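Local coordinates for tRNA (cytosine(72)-C(5))-methyltransferase (Pyrococcus horikoshii, PDB 5ZVE), which uses S-adenosyl-L-methionine to methylate the C5 position of cytosine 72 in several tRNAs, at residues 34-39 with 164-169. Numbering follows the deposited sequence.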
ATOM      1  N   GLU A  34     -11.109   1.384   5.585  1.00 24.89           N
ATOM      2  CA  GLU A  34     -12.411   0.864   5.984  1.00 20.96           C
ATOM      3  C   GLU A  34     -12.728  -0.414   5.218  1.00 20.37           C
ATOM      4  O   GLU A  34     -13.365  -1.329   5.747  1.00 22.80           O
ATOM      5  CB  GLU A  34     -13.506   1.912   5.756  1.00 22.28           C
ATOM      6  CG  GLU A  34     -13.388   3.161   6.630  1.00 22.02           C
ATOM      7  CD  GLU A  34     -12.330   4.155   6.149  1.00 23.19           C
ATOM      8  OE1 GLU A  34     -11.643   3.885   5.143  1.00 21.43           O
ATOM      9  OE2 GLU A  34     -12.191   5.219   6.785  1.00 23.33           O
ATOM     10  N   HIS A  35     -12.286  -0.462   3.964  1.00 21.68           N
ATOM     11  CA  HIS A  35     -12.454  -1.643   3.125  1.00 20.93           C
ATOM     12  C   HIS A  35     -11.094  -2.250   2.804  1.00 21.21           C
ATOM     13  O   HIS A  35     -10.288  -1.658   2.075  1.00 23.23           O
ATOM     14  CB  HIS A  35     -13.201  -1.304   1.832  1.00 22.48           C
ATOM     15  CG  HIS A  35     -14.662  -1.033   2.025  1.00 26.16           C
ATOM     16  ND1 HIS A  35     -15.514  -0.768   0.977  1.00 23.32           N
ATOM     17  CD2 HIS A  35     -15.415  -0.969   3.151  1.00 20.89           C
ATOM     18  CE1 HIS A  35     -16.737  -0.568   1.444  1.00 20.31           C
ATOM     19  NE2 HIS A  35     -16.702  -0.681   2.759  1.00 22.83           N
ATOM     20  N   TYR A  36     -10.842  -3.435   3.346  1.00 21.14           N
ATOM     21  CA  TYR A  36      -9.547  -4.084   3.194  1.00 23.67           C
ATOM     22  C   TYR A  36      -9.579  -5.044   2.014  1.00 23.33           C
ATOM     23  O   TYR A  36     -10.217  -6.104   2.078  1.00 21.56           O
ATOM     24  CB  TYR A  36      -9.163  -4.818   4.480  1.00 18.24           C
ATOM     25  CG  TYR A  36      -7.769  -5.396   4.468  1.00 24.23           C
ATOM     26  CD1 TYR A  36      -6.655  -4.567   4.370  1.00 24.79           C
ATOM     27  CD2 TYR A  36      -7.562  -6.763   4.556  1.00 27.05           C
ATOM     28  CE1 TYR A  36      -5.376  -5.089   4.363  1.00 22.40           C
ATOM     29  CE2 TYR A  36      -6.284  -7.295   4.546  1.00 26.75           C
ATOM     30  CZ  TYR A  36      -5.198  -6.454   4.449  1.00 24.92           C
ATOM     31  OH  TYR A  36      -3.929  -6.982   4.442  1.00 38.70           O
ATOM     32  N   TYR A  37      -8.888  -4.668   0.940  1.00 20.34           N
ATOM     33  CA  TYR A  37      -8.988  -5.378  -0.336  1.00 20.95           C
ATOM     34  C   TYR A  37      -7.901  -6.439  -0.518  1.00 22.06           C
ATOM     35  O   TYR A  37      -6.791  -6.317   0.001  1.00 20.64           O
ATOM     36  CB  TYR A  37      -8.922  -4.389  -1.502  1.00 15.59           C
ATOM     37  CG  TYR A  37     -10.257  -3.807  -1.919  1.00 18.04           C
ATOM     38  CD1 TYR A  37     -10.762  -2.664  -1.311  1.00 18.84           C
ATOM     39  CD2 TYR A  37     -11.007  -4.398  -2.927  1.00 17.52           C
ATOM     40  CE1 TYR A  37     -11.983  -2.129  -1.693  1.00 19.40           C
ATOM     41  CE2 TYR A  37     -12.229  -3.870  -3.317  1.00 18.40           C
ATOM     42  CZ  TYR A  37     -12.709  -2.737  -2.699  1.00 18.83           C
ATOM     43  OH  TYR A  37     -13.922  -2.214  -3.085  1.00 19.02           O
ATOM     44  N   ILE A  38      -8.243  -7.488  -1.253  1.00 19.05           N
ATOM     45  CA  ILE A  38      -7.275  -8.481  -1.689  1.00 19.01           C
ATOM     46  C   ILE A  38      -7.485  -8.743  -3.170  1.00 22.58           C
ATOM     47  O   ILE A  38      -8.581  -8.530  -3.691  1.00 20.05           O
ATOM     48  CB  ILE A  38      -7.406  -9.804  -0.919  1.00 19.88           C
ATOM     49  CG1 ILE A  38      -8.766 -10.456  -1.215  1.00 20.48           C
ATOM     50  CG2 ILE A  38      -7.216  -9.574   0.570  1.00 17.39           C
ATOM     51  CD1 ILE A  38      -8.976 -11.793  -0.541  1.00 19.64           C
ATOM     52  N   ARG A  39      -6.442  -9.197  -3.854  1.00 24.88           N
ATOM     53  CA  ARG A  39      -6.605  -9.568  -5.249  1.00 27.34           C
ATOM     54  C   ARG A  39      -6.763 -11.070  -5.391  1.00 22.09           C
ATOM     55  O   ARG A  39      -5.948 -11.835  -4.892  1.00 24.87           O
ATOM     56  CB  ARG A  39      -5.423  -9.089  -6.096  1.00 25.46           C
ATOM     57  CG  ARG A  39      -5.614  -9.356  -7.587  1.00 23.94           C
ATOM     58  CD  ARG A  39      -4.427  -8.915  -8.426  1.00 21.55           C
ATOM     59  NE  ARG A  39      -3.306  -9.853  -8.365  1.00 23.56           N
ATOM     60  CZ  ARG A  39      -2.117  -9.583  -7.836  1.00 25.03           C
ATOM     61  NH1 ARG A  39      -1.868  -8.385  -7.324  1.00 24.12           N
ATOM     62  NH2 ARG A  39      -1.169 -10.512  -7.832  1.00 23.67           N
ATOM     63  N   LYS A 164      -9.976  -3.624  13.871  1.00 18.49           N
ATOM     64  CA  LYS A 164      -9.768  -5.013  13.498  1.00 22.13           C
ATOM     65  C   LYS A 164      -9.895  -5.234  11.993  1.00 24.46           C
ATOM     66  O   LYS A 164     -10.945  -4.992  11.405  1.00 19.21           O
ATOM     67  CB  LYS A 164     -10.757  -5.912  14.236  1.00 27.29           C
ATOM     68  CG  LYS A 164     -10.626  -7.388  13.908  1.00 30.54           C
ATOM     69  CD  LYS A 164      -9.211  -7.879  14.088  1.00 31.99           C
ATOM     70  CE  LYS A 164      -9.124  -9.382  13.874  1.00 41.35           C
ATOM     71  NZ  LYS A 164      -7.705  -9.839  13.803  1.00 57.85           N
ATOM     72  N   LEU A 165      -8.800  -5.686  11.390  1.00 21.98           N
ATOM     73  CA  LEU A 165      -8.787  -6.178  10.021  1.00 25.41           C
ATOM     74  C   LEU A 165      -8.439  -7.656  10.082  1.00 29.46           C
ATOM     75  O   LEU A 165      -7.695  -8.076  10.960  1.00 24.24           O
ATOM     76  CB  LEU A 165      -7.773  -5.422   9.159  1.00 24.97           C
ATOM     77  CG  LEU A 165      -8.034  -3.951   8.829  1.00 26.46           C
ATOM     78  CD1 LEU A 165      -6.912  -3.391   7.972  1.00 26.34           C
ATOM     79  CD2 LEU A 165      -9.358  -3.806   8.115  1.00 26.13           C
ATOM     80  N   PRO A 166      -8.993  -8.458   9.163  1.00 28.77           N
ATOM     81  CA  PRO A 166      -8.687  -9.893   9.166  1.00 30.07           C
ATOM     82  C   PRO A 166      -7.204 -10.164   8.929  1.00 30.10           C
ATOM     83  O   PRO A 166      -6.570  -9.442   8.162  1.00 29.66           O
ATOM     84  CB  PRO A 166      -9.537 -10.436   8.009  1.00 29.05           C
ATOM     85  CG  PRO A 166      -9.749  -9.260   7.118  1.00 27.99           C
ATOM     86  CD  PRO A 166      -9.864  -8.079   8.038  1.00 25.27           C
ATOM     87  N   SER A 167      -6.660 -11.178   9.593  1.00 34.06           N
ATOM     88  CA  SER A 167      -5.309 -11.648   9.297  1.00 37.00           C
ATOM     89  C   SER A 167      -5.390 -12.790   8.295  1.00 37.83           C
ATOM     90  O   SER A 167      -6.005 -13.822   8.570  1.00 43.11           O
ATOM     91  CB  SER A 167      -4.594 -12.102  10.564  1.00 34.00           C
ATOM     92  OG  SER A 167      -5.268 -13.206  11.133  1.00 47.15           O
ATOM     93  N   LEU A 168      -4.784 -12.602   7.129  1.00 38.79           N
ATOM     94  CA  LEU A 168      -4.919 -13.564   6.043  1.00 33.77           C
ATOM     95  C   LEU A 168      -3.628 -14.316   5.753  1.00 35.62           C
ATOM     96  O   LEU A 168      -3.633 -15.310   5.025  1.00 33.74           O
ATOM     97  CB  LEU A 168      -5.391 -12.854   4.777  1.00 32.85           C
ATOM     98  CG  LEU A 168      -6.569 -11.901   4.969  1.00 33.35           C
ATOM     99  CD1 LEU A 168      -6.751 -11.052   3.727  1.00 27.51           C
ATOM    100  CD2 LEU A 168      -7.836 -12.669   5.283  1.00 28.50           C
ATOM    101  N   SER A 169      -2.527 -13.840   6.325  1.00 33.57           N
ATOM    102  CA  SER A 169      -1.205 -14.369   6.001  1.00 37.62           C
ATOM    103  C   SER A 169      -1.025 -15.815   6.455  1.00 35.40           C
ATOM    104  O   SER A 169      -0.227 -16.554   5.883  1.00 43.53           O
ATOM    105  CB  SER A 169      -0.115 -13.492   6.619  1.00 31.76           C
ATOM    106  OG  SER A 169      -0.347 -13.294   8.003  1.00 48.67           O
TER
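Leu165, which lies against Tyr36, accepts a weak hydrogen bond on its carbonyl O from the side chain of its neighbour Lys164, NZ to O 3.3 Å. Between segments 34-39 and 164-169 themselves there is no hydrogen bond, and the contact is an example of a loop held to a strand by apolar side chains alone. Tyr36 is central. With CG anti to the backbone N (chi1 -174°), its ring reaches out among three loop residues. Leu165 sets one methyl against the root of this side chain and the other against its ring: CD2 rests on Tyr36 CB at 3.8 Å, while CD1 comes obliquely, also 3.8 Å from Tyr36 CD1. Pro166 CG approaches the ring carbon CD2 of Tyr36 more loosely at 4.2 Å.

Strand 35-40 runs between strands 70-74 and 179-181 in the antiparallel sheet whose first three strands belong to the ferredoxin-like region of this RsmB/NOP enzyme. The loop follows strand 154-161, of the six-stranded PUA sheet, and leads through helix 172-175 to edge strand 179-181.

Leu168 meets the Tyr36 ring near its plane, at the edge, with CD1 3.9 Å from CE2. The same methyl presses on Ile38 CG2 at 3.5 Å, thus bridging two residues of the strand. Phe73 and Phe179, from the flanking strands, also pack on Leu168. An alanine in place of Tyr36 would probably deprive Leu165 CD1 and Pro166 CG of the ring and Leu168 of the edge it meets, so that within strand 35-40 only Ile38 still touched it. The Tyr36 side chain is about 13 Å from the bound S-adenosyl-L-homocysteine.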